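Local coordinates for protein endo-beta-1,4-glucanase (Ampullaria crossean, PDB 5XBU) that probably hydrolyses internal beta-1,4-glucosidic bonds of cellulose, as a family 45 glycoside hydrolase, at residues A[38-43]-A[173-178]; A[51-56]-A[142-147]; A[56-61]-A[106-111]. All blocks are in the same frame, centred on the assembly; numbering follows the deposited sequence.

Interaction 1: A[38-43]-A[173-178]; sequences CGCGQK and ANYQQC
Cys40 and Cys178 are joined by a disulfide. The bond between Cys40 SG and Cys178 SG is 2.1 Å long, with a torsion of 106° about it. The bridge brings the two backbones close, with Cys40 CA 4.1 Å from Cys178 CA.

Packing beside the bridge involves one aromatic ring. Tyr175 has CG anti to its backbone N (chi1 -172°), which lays the ring beside Cys38 and Cys40. Cys40 SG lies 4.1 Å from Tyr175 CD1 in an oblique sulfur-aromatic contact. Cys38 CB meets the edge of the same ring, near its plane, 4.2 Å from Tyr175 CE1. Cys38 itself is in a second disulfide, with Cys78.

No direct hydrogen bond crosses between 38-43 and 173-178. The polar contacts are weaker or go through water. Gly39 O receives a CA-H...O contact from Cys178 CA at 3.4 Å. One water lies 2.8 Å from both Gly41 O and Gln177 O, close enough to bond to each, and bridges the two backbones beyond the disulfide. Lys43 NZ is also near this water. The amide of Gln177 points elsewhere, with OE1 accepting from Trp51 NE1.

Turns shape both sides. Cys40 is the centre of an inverse gamma turn, in which Gly41 N bonds to Gly39 O at 2.9 Å. Residues 175 to 178 form a type I beta turn, closed by Cys178 N to Tyr175 O. The arrangement is a disulfide between two turns. It fastens the turn at 175-178 to the loop between strand 22-30 and helix 50-54, in a small enzyme with six disulfides, consistent with a secreted protein.

Interaction 2: A[51-56]-A[142-147]; sequences WNLQKH and DLQDQV
This is a van der Waals contact in which aliphatic groups rest on amides and backbone carbonyls. It joins helix 50-54, through Leu53 and Gln54, to the end of strand 140-144 and the loop after it. It is partly buried. No direct hydrogen bond joins the two segments.

Leu53 is the main side chain. It lies side by side with Gln146, and the two point the same way. Leu53 CD1 is 3.7 Å from Gln146 NE2, and Leu53 CD2 sits close to Gln146 CD. The two methyl groups thus rest along the amide of Gln146. Gln146 CB also reaches the backbone, 3.6 Å from Leu53 O. Val147 extends the contact, with CG2 at 3.7 Å from Gln54 CA.

Gln144 points toward the helix from the strand. Its CG is anti to the backbone N (chi1 176°), and the chain then bends at chi2 (63°). The bend leaves CG 3.8 Å from Asn52 O and lets the amide serve two partners. Gln144 NE2 donates to a water at 2.9 Å, and that water, 2.8 Å from Asn52 O, can bridge to it. Gln144 OE1 takes a weak bond from Gln146 N at 3.0 Å. The side chains of Leu53 and Gln144 cross at a slant, with Leu53 CD2 4.1 Å from Gln144 NE2.

Gln149 secures the same region. Its NE2 bonds to Leu53 O and Lys55 O, while its OE1 accepts from Val147 N.

The chemistry implies a contact made by shape more than by direct polar bonds. Gln144 meets the helix by direct contact of CG with the carbonyls of Asn52 and Leu53, and its amide reaches the helix through water. Its weak bond to Gln146 N ties that amide to the start of the loop.

Interaction 3: A[56-61]-A[106-111]; sequences HVTAPS and FMVTNA
His56 and Phe106 both place CG beside the backbone N (chi1 -67° and -63°), which brings their side chains together where strand 57-60 begins alongside strand 104-108. His56 CB lies 3.6 Å from Phe106 CD2. The rings are oblique, with planes at 57°. Thr58 OG1 is anti to the backbone N, which leaves the hydroxyl bonded to Asp142 O in strand 140-144 and sets Thr58 CG2 against Phe106 CB at 3.9 Å.

Strands 57-60 and 104-108 pair in parallel, Val57 with Met107 and Thr58 with Val108. Met107 N donates to His56 O at 3.0 Å. Thr58 N donates to Met107 O at 2.9 Å. Thr109 N donates to Thr58 O at 3.0 Å. Thr58 O also takes a weak bond from Asn110 N, so one carbonyl receives two successive amides where the second strand has ended.

Side chains fill both faces. Val57 crosses Thr109 at about a right angle, with Val57 CG1 3.8 Å from Thr109 CG2. The hydroxyl of Thr109 bonds outside the pair, to helix 50-54. On the face of Thr58 and Val108, the ring of Pro60 meets the branch of Val108 at a slant, with Pro60 CG 3.7 Å from Val108 CG2. Ala59 CB rests by the backbone of Asn110 and Ala111.

Strand 57-60 also pairs antiparallel with 140-144, so it has a neighbour along each edge. Asn110 O is buried without a hydrogen-bonding partner, but Ala59 CA makes a CA-H...O contact to it at 3.2 Å. The chemistry implies a core joint in which backbone bonds set the register, apolar groups cover the sheet, and the threonine hydroxyls find partners outside the pair.

In the fold
The three contacts form a continuous path from the surface to the core. Interaction 3 is the innermost, with its centre about 5 Å from that of the chain, against about 18 Å for interaction 1. Interactions 2 and 3 share His56, and their centres are about 9 Å apart. Asn52 OD1 to Thr109 OG1 (2.8 Å) and Asp142 O to Ala59 N (2.8 Å) probably bond them. Interaction 1 reaches interaction 2 through a probable hydrogen bond of Asn174 OD1 with Lys55 NZ (2.7 Å). Cys38 N to Thr109 O (3.3 Å) joins interactions 1 and 3. The sheet is consistent with the double-psi beta-barrel of this family.

Interaction 1: A[38-43]-A[173-178]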
ATOM      1  N   CYS A  38     -10.292  -4.001   6.696  1.00 10.23           N
ATOM      2  CA  CYS A  38      -9.839  -5.088   7.538  1.00 10.26           C
ATOM      3  C   CYS A  38     -10.495  -5.052   8.912  1.00 10.27           C
ATOM      4  O   CYS A  38     -10.138  -5.860   9.777  1.00 10.32           O
ATOM      5  CB  CYS A  38      -8.319  -5.124   7.659  1.00 10.49           C
ATOM      6  SG  CYS A  38      -7.505  -5.288   6.043  1.00  9.96           S
ATOM      7  N   GLY A  39     -11.479  -4.183   9.109  1.00 10.70           N
ATOM      8  CA  GLY A  39     -12.200  -4.181  10.365  1.00 11.34           C
ATOM      9  C   GLY A  39     -11.394  -3.697  11.553  1.00 10.79           C
ATOM     10  O   GLY A  39     -11.657  -4.114  12.688  1.00 11.29           O
ATOM     11  N   CYS A  40     -10.452  -2.782  11.329  1.00 10.63           N
ATOM     12  CA  CYS A  40      -9.586  -2.287  12.397  1.00 10.82           C
ATOM     13  C   CYS A  40     -10.237  -1.123  13.147  1.00 11.28           C
ATOM     14  O   CYS A  40      -9.774   0.021  13.135  1.00 11.50           O
ATOM     15  CB  CYS A  40      -8.215  -1.922  11.849  1.00 11.02           C
ATOM     16  SG  CYS A  40      -7.353  -3.387  11.196  1.00 10.86           S
ATOM     17  N   GLY A  41     -11.336  -1.473  13.809  1.00 11.96           N
ATOM     18  CA  GLY A  41     -12.063  -0.604  14.720  1.00 12.79           C
ATOM     19  C   GLY A  41     -13.147  -1.433  15.382  1.00 13.36           C
ATOM     20  O   GLY A  41     -13.308  -2.621  15.108  1.00 13.31           O
ATOM     21  N   GLN A  42     -13.832  -0.851  16.354  0.57 14.40           N
ATOM     22  CA  GLN A  42     -14.807  -1.663  17.075  0.57 14.98           C
ATOM     23  C   GLN A  42     -15.881  -2.168  16.113  0.57 16.27           C
ATOM     24  O   GLN A  42     -16.277  -1.478  15.172  0.57 16.46           O
ATOM     25  CB  GLN A  42     -15.438  -0.864  18.203  0.57 14.89           C
ATOM     26  CG  GLN A  42     -16.258   0.276  17.700  0.57 14.79           C
ATOM     27  CD  GLN A  42     -16.451   1.315  18.740  0.57 14.74           C
ATOM     28  OE1 GLN A  42     -15.655   2.242  18.848  0.57 15.41           O
ATOM     29  NE2 GLN A  42     -17.507   1.176  19.524  0.57 14.06           N
ATOM     30  N   LYS A  43     -16.355  -3.383  16.356  0.57 17.34           N
ATOM     31  CA  LYS A  43     -17.294  -4.018  15.441  0.57 19.13           C
ATOM     32  C   LYS A  43     -18.554  -3.182  15.274  0.57 20.41           C
ATOM     33  O   LYS A  43     -19.010  -2.519  16.206  0.57 20.29           O
ATOM     34  CB  LYS A  43     -17.647  -5.406  15.967  0.57 19.89           C
ATOM     35  CG  LYS A  43     -16.469  -6.341  15.887  0.57 20.78           C
ATOM     36  CD  LYS A  43     -16.667  -7.660  16.596  0.57 21.58           C
ATOM     37  CE  LYS A  43     -15.336  -8.406  16.607  0.57 21.94           C
ATOM     38  NZ  LYS A  43     -14.177  -7.463  16.543  0.57 21.90           N
ATOM     39  N   ALA A 173       0.353  -6.915  17.272  1.00 13.08           N
ATOM     40  CA  ALA A 173      -0.579  -6.833  18.388  1.00 13.30           C
ATOM     41  C   ALA A 173      -1.777  -5.955  18.056  1.00 12.78           C
ATOM     42  O   ALA A 173      -2.911  -6.278  18.425  1.00 14.15           O
ATOM     43  CB  ALA A 173       0.142  -6.347  19.645  1.00 14.15           C
ATOM     44  N   ASN A 174      -1.541  -4.826  17.378  1.00 11.81           N
ATOM     45  CA  ASN A 174      -2.647  -3.991  16.923  1.00 11.43           C
ATOM     46  C   ASN A 174      -3.616  -4.802  16.072  1.00 11.22           C
ATOM     47  O   ASN A 174      -4.837  -4.725  16.242  1.00 11.70           O
ATOM     48  CB  ASN A 174      -2.126  -2.827  16.062  1.00 11.30           C
ATOM     49  CG  ASN A 174      -1.415  -1.714  16.829  1.00 11.63           C
ATOM     50  OD1 ASN A 174      -0.479  -1.130  16.293  1.00 11.90           O
ATOM     51  ND2 ASN A 174      -1.878  -1.366  18.019  1.00 12.22           N
ATOM     52  N   TYR A 175      -3.081  -5.569  15.113  1.00 11.13           N
ATOM     53  CA  TYR A 175      -3.932  -6.265  14.154  1.00 11.24           C
ATOM     54  C   TYR A 175      -4.842  -7.285  14.838  1.00 11.65           C
ATOM     55  O   TYR A 175      -5.937  -7.577  14.351  1.00 11.98           O
ATOM     56  CB  TYR A 175      -3.085  -6.944  13.051  1.00 11.26           C
ATOM     57  CG  TYR A 175      -3.999  -7.477  11.973  1.00 11.37           C
ATOM     58  CD1 TYR A 175      -4.768  -6.604  11.199  1.00 11.97           C
ATOM     59  CD2 TYR A 175      -4.195  -8.844  11.806  1.00 11.81           C
ATOM     60  CE1 TYR A 175      -5.716  -7.072  10.302  1.00 12.70           C
ATOM     61  CE2 TYR A 175      -5.127  -9.332  10.881  1.00 12.22           C
ATOM     62  CZ  TYR A 175      -5.879  -8.434  10.163  1.00 12.51           C
ATOM     63  OH  TYR A 175      -6.832  -8.902   9.284  1.00 13.97           O
ATOM     64  N   GLN A 176      -4.398  -7.830  15.967  1.00 12.45           N
ATOM     65  CA  GLN A 176      -5.190  -8.818  16.694  1.00 14.55           C
ATOM     66  C   GLN A 176      -6.555  -8.293  17.090  1.00 15.22           C
ATOM     67  O   GLN A 176      -7.490  -9.081  17.253  1.00 17.54           O
ATOM     68  CB  GLN A 176      -4.395  -9.338  17.889  1.00 16.85           C
ATOM     69  CG  GLN A 176      -3.256 -10.214  17.408  1.00 19.92           C
ATOM     70  CD  GLN A 176      -2.142 -10.435  18.392  1.00 22.51           C
ATOM     71  OE1 GLN A 176      -2.117  -9.871  19.481  1.00 23.42           O
ATOM     72  NE2 GLN A 176      -1.199 -11.282  17.998  1.00 23.79           N
ATOM     73  N   GLN A 177      -6.705  -6.982  17.245  1.00 13.99           N
ATOM     74  CA  GLN A 177      -8.024  -6.470  17.570  1.00 14.86           C
ATOM     75  C   GLN A 177      -8.868  -6.100  16.358  1.00 12.89           C
ATOM     76  O   GLN A 177     -10.029  -5.720  16.537  1.00 13.56           O
ATOM     77  CB  GLN A 177      -8.040  -5.424  18.675  1.00 17.19           C
ATOM     78  CG  GLN A 177      -7.426  -4.196  18.248  1.00 18.22           C
ATOM     79  CD  GLN A 177      -7.410  -3.056  19.307  1.00 18.54           C
ATOM     80  OE1 GLN A 177      -6.766  -2.000  19.088  1.00 17.73           O
ATOM     81  NE2 GLN A 177      -8.121  -3.248  20.429  1.00 19.30           N
ATOM     82  N   CYS A 178      -8.346  -6.248  15.138  1.00 12.09           N
ATOM     83  CA  CYS A 178      -9.179  -6.053  13.965  1.00 11.71           C
ATOM     84  C   CYS A 178     -10.123  -7.226  13.777  1.00 11.58           C
ATOM     85  O   CYS A 178      -9.786  -8.385  14.035  1.00 12.03           O
ATOM     86  CB  CYS A 178      -8.311  -5.908  12.717  1.00 11.25           C
ATOM     87  SG  CYS A 178      -7.095  -4.538  12.883  1.00 11.22           S
TER
HETATM   88  O   HOH W   1     -12.662  -5.305  15.624  1.00 15.41           O

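Interaction 2: A[51-56]-A[142-147]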
ATOM      1  N   TRP A  51      -4.917   3.856  16.551  1.00 11.07           N
ATOM      2  CA  TRP A  51      -3.660   3.418  15.951  1.00 10.68           C
ATOM      3  C   TRP A  51      -3.763   3.279  14.438  1.00 10.42           C
ATOM      4  O   TRP A  51      -2.760   3.439  13.726  1.00 10.82           O
ATOM      5  CB  TRP A  51      -3.133   2.137  16.588  1.00 10.89           C
ATOM      6  CG  TRP A  51      -4.011   0.918  16.404  1.00 10.98           C
ATOM      7  CD1 TRP A  51      -4.847   0.371  17.327  1.00 11.27           C
ATOM      8  CD2 TRP A  51      -4.093   0.076  15.241  1.00 10.52           C
ATOM      9  NE1 TRP A  51      -5.451  -0.739  16.808  1.00 11.27           N
ATOM     10  CE2 TRP A  51      -5.009  -0.940  15.526  1.00 10.62           C
ATOM     11  CE3 TRP A  51      -3.453   0.079  14.000  1.00 10.44           C
ATOM     12  CZ2 TRP A  51      -5.322  -1.930  14.599  1.00 11.09           C
ATOM     13  CZ3 TRP A  51      -3.771  -0.904  13.076  1.00 10.48           C
ATOM     14  CH2 TRP A  51      -4.706  -1.900  13.385  1.00 10.86           C
ATOM     15  N   ASN A  52      -4.945   2.937  13.931  1.00 10.15           N
ATOM     16  CA  ASN A  52      -5.151   2.748  12.496  1.00 10.40           C
ATOM     17  C   ASN A  52      -5.293   4.066  11.731  1.00 10.46           C
ATOM     18  O   ASN A  52      -5.297   4.070  10.498  1.00 11.29           O
ATOM     19  CB  ASN A  52      -6.347   1.806  12.294  1.00 10.70           C
ATOM     20  CG  ASN A  52      -6.468   1.338  10.876  1.00 11.32           C
ATOM     21  OD1 ASN A  52      -5.469   1.025  10.228  1.00 11.78           O
ATOM     22  ND2 ASN A  52      -7.704   1.274  10.382  1.00 12.34           N
ATOM     23  N   LEU A  53      -5.344   5.192  12.434  1.00 10.75           N
ATOM     24  CA  LEU A  53      -5.194   6.514  11.846  1.00 11.34           C
ATOM     25  C   LEU A  53      -3.796   7.081  12.026  1.00 10.87           C
ATOM     26  O   LEU A  53      -3.423   8.010  11.305  1.00 11.83           O
ATOM     27  CB  LEU A  53      -6.207   7.478  12.500  1.00 12.70           C
ATOM     28  CG  LEU A  53      -7.659   7.146  12.199  1.00 14.64           C
ATOM     29  CD1 LEU A  53      -8.560   8.111  12.920  1.00 15.53           C
ATOM     30  CD2 LEU A  53      -7.948   7.161  10.688  1.00 16.00           C
ATOM     31  N   GLN A  54      -3.023   6.549  12.978  1.00 10.73           N
ATOM     32  CA  GLN A  54      -1.765   7.153  13.415  1.00 10.95           C
ATOM     33  C   GLN A  54      -0.517   6.463  12.879  1.00 10.85           C
ATOM     34  O   GLN A  54       0.528   7.123  12.734  1.00 11.25           O
ATOM     35  CB  GLN A  54      -1.678   7.111  14.946  1.00 11.16           C
ATOM     36  CG  GLN A  54      -2.710   7.941  15.655  1.00 11.41           C
ATOM     37  CD  GLN A  54      -2.867   7.546  17.109  1.00 11.62           C
ATOM     38  OE1 GLN A  54      -2.488   6.453  17.525  1.00 11.79           O
ATOM     39  NE2 GLN A  54      -3.442   8.449  17.897  1.00 12.80           N
ATOM     40  N   LYS A  55      -0.575   5.155  12.687  1.00 10.31           N
ATOM     41  CA  LYS A  55       0.606   4.342  12.415  1.00 10.42           C
ATOM     42  C   LYS A  55       0.856   4.215  10.924  1.00 10.02           C
ATOM     43  O   LYS A  55       0.145   4.805  10.115  1.00 10.56           O
ATOM     44  CB  LYS A  55       0.503   2.997  13.105  1.00 10.76           C
ATOM     45  CG  LYS A  55       0.594   3.106  14.615  1.00 12.10           C
ATOM     46  CD  LYS A  55       0.884   1.751  15.233  1.00 13.03           C
ATOM     47  CE  LYS A  55       1.034   1.832  16.702  1.00 13.15           C
ATOM     48  NZ  LYS A  55       1.483   0.527  17.235  1.00 13.58           N
ATOM     49  N   HIS A  56       1.916   3.476  10.574  1.00 10.38           N
ATOM     50  CA  HIS A  56       2.266   3.211   9.185  1.00 10.36           C
ATOM     51  C   HIS A  56       1.379   2.067   8.695  1.00  9.55           C
ATOM     52  O   HIS A  56       1.721   0.885   8.815  1.00  9.96           O
ATOM     53  CB  HIS A  56       3.732   2.832   9.098  1.00 11.52           C
ATOM     54  CG  HIS A  56       4.649   3.934   9.432  1.00 12.26           C
ATOM     55  ND1 HIS A  56       5.844   3.724  10.083  1.00 13.37           N
ATOM     56  CD2 HIS A  56       4.583   5.267   9.186  1.00 13.54           C
ATOM     57  CE1 HIS A  56       6.459   4.891  10.261  1.00 13.66           C
ATOM     58  NE2 HIS A  56       5.717   5.841   9.720  1.00 13.72           N
ATOM     59  N   ASP A 142      -1.523   2.838  -1.066  1.00  8.94           N
ATOM     60  CA  ASP A 142      -2.041   4.114  -0.602  1.00  9.61           C
ATOM     61  C   ASP A 142      -1.733   4.199   0.886  1.00  9.45           C
ATOM     62  O   ASP A 142      -2.101   3.310   1.652  1.00  9.87           O
ATOM     63  CB  ASP A 142      -3.539   4.207  -0.891  1.00 11.00           C
ATOM     64  CG  ASP A 142      -4.020   5.625  -1.139  1.00 12.79           C
ATOM     65  OD1 ASP A 142      -3.223   6.570  -1.042  1.00 13.07           O
ATOM     66  OD2 ASP A 142      -5.231   5.747  -1.423  1.00 14.94           O
ATOM     67  N   LEU A 143      -1.041   5.244   1.303  1.00  9.38           N
ATOM     68  CA  LEU A 143      -0.492   5.305   2.646  1.00 10.01           C
ATOM     69  C   LEU A 143      -1.330   6.254   3.509  1.00 10.65           C
ATOM     70  O   LEU A 143      -1.514   7.418   3.164  1.00 11.41           O
ATOM     71  CB  LEU A 143       0.971   5.788   2.611  1.00  9.99           C
ATOM     72  CG  LEU A 143       1.867   4.988   1.631  1.00 10.32           C
ATOM     73  CD1 LEU A 143       3.254   5.552   1.663  1.00 11.34           C
ATOM     74  CD2 LEU A 143       1.876   3.500   1.959  1.00 10.07           C
ATOM     75  N   GLN A 144      -1.823   5.750   4.640  1.00 10.95           N
ATOM     76  CA  GLN A 144      -2.639   6.558   5.558  1.00 11.96           C
ATOM     77  C   GLN A 144      -1.824   7.741   6.077  1.00 12.22           C
ATOM     78  O   GLN A 144      -0.702   7.570   6.562  1.00 12.18           O
ATOM     79  CB  GLN A 144      -3.053   5.666   6.717  1.00 11.87           C
ATOM     80  CG  GLN A 144      -3.831   6.365   7.837  1.00 12.29           C
ATOM     81  CD  GLN A 144      -5.153   6.915   7.390  1.00 13.65           C
ATOM     82  OE1 GLN A 144      -5.310   8.125   7.217  1.00 14.99           O
ATOM     83  NE2 GLN A 144      -6.128   6.012   7.172  1.00 15.17           N
ATOM     84  N   ASP A 145      -2.417   8.936   6.004  1.00 13.72           N
ATOM     85  CA  ASP A 145      -1.715  10.157   6.385  1.00 15.35           C
ATOM     86  C   ASP A 145      -2.557  11.037   7.305  1.00 15.88           C
ATOM     87  O   ASP A 145      -2.280  12.231   7.412  1.00 16.32           O
ATOM     88  CB  ASP A 145      -1.272  10.945   5.133  1.00 16.84           C
ATOM     89  CG  ASP A 145      -0.223  12.041   5.429  1.00 17.89           C
ATOM     90  OD1 ASP A 145       0.684  11.860   6.286  1.00 18.15           O
ATOM     91  OD2 ASP A 145      -0.310  13.104   4.786  1.00 19.37           O
ATOM     92  N   GLN A 146      -3.566  10.470   7.987  1.00 16.33           N
ATOM     93  CA  GLN A 146      -4.502  11.281   8.768  1.00 17.52           C
ATOM     94  C   GLN A 146      -3.793  12.219   9.728  1.00 16.90           C
ATOM     95  O   GLN A 146      -4.225  13.362   9.907  1.00 17.89           O
ATOM     96  CB  GLN A 146      -5.512  10.391   9.510  1.00 19.34           C
ATOM     97  CG  GLN A 146      -6.441  11.144  10.498  1.00 21.57           C
ATOM     98  CD  GLN A 146      -7.915  11.100  10.125  1.00 23.02           C
ATOM     99  OE1 GLN A 146      -8.283  10.913   8.979  1.00 23.63           O
ATOM    100  NE2 GLN A 146      -8.771  11.297  11.117  1.00 23.83           N
ATOM    101  N   VAL A 147      -2.719  11.763  10.372  1.00 16.03           N
ATOM    102  CA  VAL A 147      -2.013  12.573  11.370  1.00 16.10           C
ATOM    103  C   VAL A 147      -0.652  13.052  10.867  1.00 16.59           C
ATOM    104  O   VAL A 147       0.218  13.460  11.660  1.00 17.43           O
ATOM    105  CB  VAL A 147      -1.925  11.865  12.731  1.00 16.26           C
ATOM    106  CG1 VAL A 147      -3.296  11.429  13.177  1.00 16.58           C
ATOM    107  CG2 VAL A 147      -0.948  10.687  12.697  1.00 16.21           C
TER
HETATM  108  O   HOH W   2      -5.972   3.238   7.927  1.00 14.58           O

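Interaction 3: A[56-61]-A[106-111]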
ATOM      1  N   HIS A  56       1.916   3.476  10.574  1.00 10.38           N
ATOM      2  CA  HIS A  56       2.266   3.211   9.185  1.00 10.36           C
ATOM      3  C   HIS A  56       1.379   2.067   8.695  1.00  9.55           C
ATOM      4  O   HIS A  56       1.721   0.885   8.815  1.00  9.96           O
ATOM      5  CB  HIS A  56       3.732   2.832   9.098  1.00 11.52           C
ATOM      6  CG  HIS A  56       4.649   3.934   9.432  1.00 12.26           C
ATOM      7  ND1 HIS A  56       5.844   3.724  10.083  1.00 13.37           N
ATOM      8  CD2 HIS A  56       4.583   5.267   9.186  1.00 13.54           C
ATOM      9  CE1 HIS A  56       6.459   4.891  10.261  1.00 13.66           C
ATOM     10  NE2 HIS A  56       5.717   5.841   9.720  1.00 13.72           N
ATOM     11  N   VAL A  57       0.231   2.459   8.157  1.00  9.43           N
ATOM     12  CA  VAL A  57      -0.752   1.527   7.634  1.00  9.16           C
ATOM     13  C   VAL A  57      -1.096   1.934   6.202  1.00  9.03           C
ATOM     14  O   VAL A  57      -0.931   3.092   5.785  1.00  9.54           O
ATOM     15  CB  VAL A  57      -1.992   1.431   8.561  1.00  9.89           C
ATOM     16  CG1 VAL A  57      -1.586   0.831   9.901  1.00 10.51           C
ATOM     17  CG2 VAL A  57      -2.711   2.767   8.726  1.00 10.64           C
ATOM     18  N   THR A  58      -1.555   0.950   5.438  1.00  8.78           N
ATOM     19  CA  THR A  58      -1.771   1.120   4.022  1.00  8.68           C
ATOM     20  C   THR A  58      -3.065   0.450   3.554  1.00  8.58           C
ATOM     21  O   THR A  58      -3.536  -0.544   4.118  1.00  8.86           O
ATOM     22  CB  THR A  58      -0.542   0.606   3.227  1.00  8.83           C
ATOM     23  OG1 THR A  58      -0.691   0.837   1.831  1.00  9.38           O
ATOM     24  CG2 THR A  58      -0.240  -0.879   3.413  1.00  9.09           C
ATOM     25  N   ALA A  59      -3.570   1.006   2.455  1.00  8.56           N
ATOM     26  CA  ALA A  59      -4.617   0.442   1.608  1.00  8.53           C
ATOM     27  C   ALA A  59      -3.977   0.080   0.273  1.00  8.19           C
ATOM     28  O   ALA A  59      -3.797   0.956  -0.585  1.00  8.73           O
ATOM     29  CB  ALA A  59      -5.733   1.465   1.413  1.00  9.36           C
ATOM     30  N   PRO A  60      -3.623  -1.184   0.050  1.00  8.13           N
ATOM     31  CA  PRO A  60      -3.082  -1.576  -1.253  1.00  8.35           C
ATOM     32  C   PRO A  60      -4.174  -1.656  -2.298  1.00  8.21           C
ATOM     33  O   PRO A  60      -5.348  -1.890  -2.002  1.00  8.69           O
ATOM     34  CB  PRO A  60      -2.479  -2.967  -1.006  1.00  8.40           C
ATOM     35  CG  PRO A  60      -2.397  -3.101   0.490  1.00  9.15           C
ATOM     36  CD  PRO A  60      -3.569  -2.317   0.994  1.00  8.44           C
ATOM     37  N   SER A  61      -3.747  -1.587  -3.547  1.00  8.20           N
ATOM     38  CA  SER A  61      -4.614  -1.884  -4.662  1.00  8.39           C
ATOM     39  C   SER A  61      -5.299  -3.245  -4.475  1.00  7.88           C
ATOM     40  O   SER A  61      -4.725  -4.208  -3.953  1.00  8.29           O
ATOM     41  CB  SER A  61      -3.796  -1.786  -5.953  1.00  8.77           C
ATOM     42  OG  SER A  61      -2.582  -2.504  -5.882  1.00  8.59           O
ATOM     43  N   PHE A 106       4.843  -0.928   6.474  1.00  9.39           N
ATOM     44  CA  PHE A 106       3.438  -0.579   6.603  1.00  9.56           C
ATOM     45  C   PHE A 106       2.618  -1.853   6.755  1.00  9.01           C
ATOM     46  O   PHE A 106       2.896  -2.866   6.102  1.00  9.97           O
ATOM     47  CB  PHE A 106       2.918   0.162   5.375  1.00  9.49           C
ATOM     48  CG  PHE A 106       3.590   1.495   5.146  1.00  9.48           C
ATOM     49  CD1 PHE A 106       4.814   1.550   4.507  1.00  9.95           C
ATOM     50  CD2 PHE A 106       3.007   2.676   5.579  1.00  9.88           C
ATOM     51  CE1 PHE A 106       5.457   2.768   4.307  1.00 10.80           C
ATOM     52  CE2 PHE A 106       3.637   3.902   5.391  1.00 10.77           C
ATOM     53  CZ  PHE A 106       4.871   3.929   4.754  1.00 11.00           C
ATOM     54  N   MET A 107       1.559  -1.794   7.549  1.00  8.81           N
ATOM     55  CA  MET A 107       0.621  -2.906   7.674  1.00  8.46           C
ATOM     56  C   MET A 107      -0.628  -2.661   6.845  1.00  8.15           C
ATOM     57  O   MET A 107      -1.189  -1.561   6.842  1.00  8.49           O
ATOM     58  CB  MET A 107       0.255  -3.128   9.146  1.00  8.84           C
ATOM     59  CG  MET A 107      -0.609  -4.384   9.346  1.00  9.06           C
ATOM     60  SD  MET A 107      -0.709  -4.891  11.069  1.00  9.80           S
ATOM     61  CE  MET A 107      -1.748  -3.577  11.740  1.00 10.61           C
ATOM     62  N   VAL A 108      -1.073  -3.710   6.147  1.00  8.17           N
ATOM     63  CA  VAL A 108      -2.301  -3.659   5.366  1.00  8.31           C
ATOM     64  C   VAL A 108      -3.504  -3.659   6.301  1.00  8.50           C
ATOM     65  O   VAL A 108      -3.754  -4.639   7.007  1.00  9.05           O
ATOM     66  CB  VAL A 108      -2.382  -4.865   4.420  1.00  8.72           C
ATOM     67  CG1 VAL A 108      -3.688  -4.856   3.682  1.00  8.98           C
ATOM     68  CG2 VAL A 108      -1.162  -4.892   3.483  1.00  8.98           C
ATOM     69  N   THR A 109      -4.269  -2.563   6.276  1.00  8.44           N
ATOM     70  CA  THR A 109      -5.479  -2.454   7.090  1.00  8.74           C
ATOM     71  C   THR A 109      -6.688  -2.021   6.286  1.00  8.84           C
ATOM     72  O   THR A 109      -7.785  -1.938   6.852  1.00 10.14           O
ATOM     73  CB  THR A 109      -5.292  -1.510   8.277  1.00  9.53           C
ATOM     74  OG1 THR A 109      -5.125  -0.199   7.749  1.00 10.06           O
ATOM     75  CG2 THR A 109      -4.140  -1.904   9.151  1.00 10.04           C
ATOM     76  N   ASN A 110      -6.542  -1.772   4.987  1.00  8.97           N
ATOM     77  CA  ASN A 110      -7.635  -1.261   4.186  1.00  9.60           C
ATOM     78  C   ASN A 110      -7.337  -1.621   2.737  1.00  9.20           C
ATOM     79  O   ASN A 110      -6.284  -2.184   2.443  1.00  9.11           O
ATOM     80  CB  ASN A 110      -7.766   0.239   4.468  1.00 10.41           C
ATOM     81  CG  ASN A 110      -9.028   0.866   3.925  1.00 11.38           C
ATOM     82  OD1 ASN A 110     -10.011   0.196   3.619  1.00 10.99           O
ATOM     83  ND2 ASN A 110      -9.013   2.185   3.817  1.00 13.03           N
ATOM     84  N   ALA A 111      -8.278  -1.300   1.847  1.00  9.89           N
ATOM     85  CA  ALA A 111      -8.152  -1.587   0.423  1.00 10.20           C
ATOM     86  C   ALA A 111      -8.316  -0.320  -0.397  1.00 10.09           C
ATOM     87  O   ALA A 111      -9.102   0.562  -0.040  1.00 11.05           O
ATOM     88  CB  ALA A 111      -9.244  -2.569  -0.003  1.00 11.50           C
TER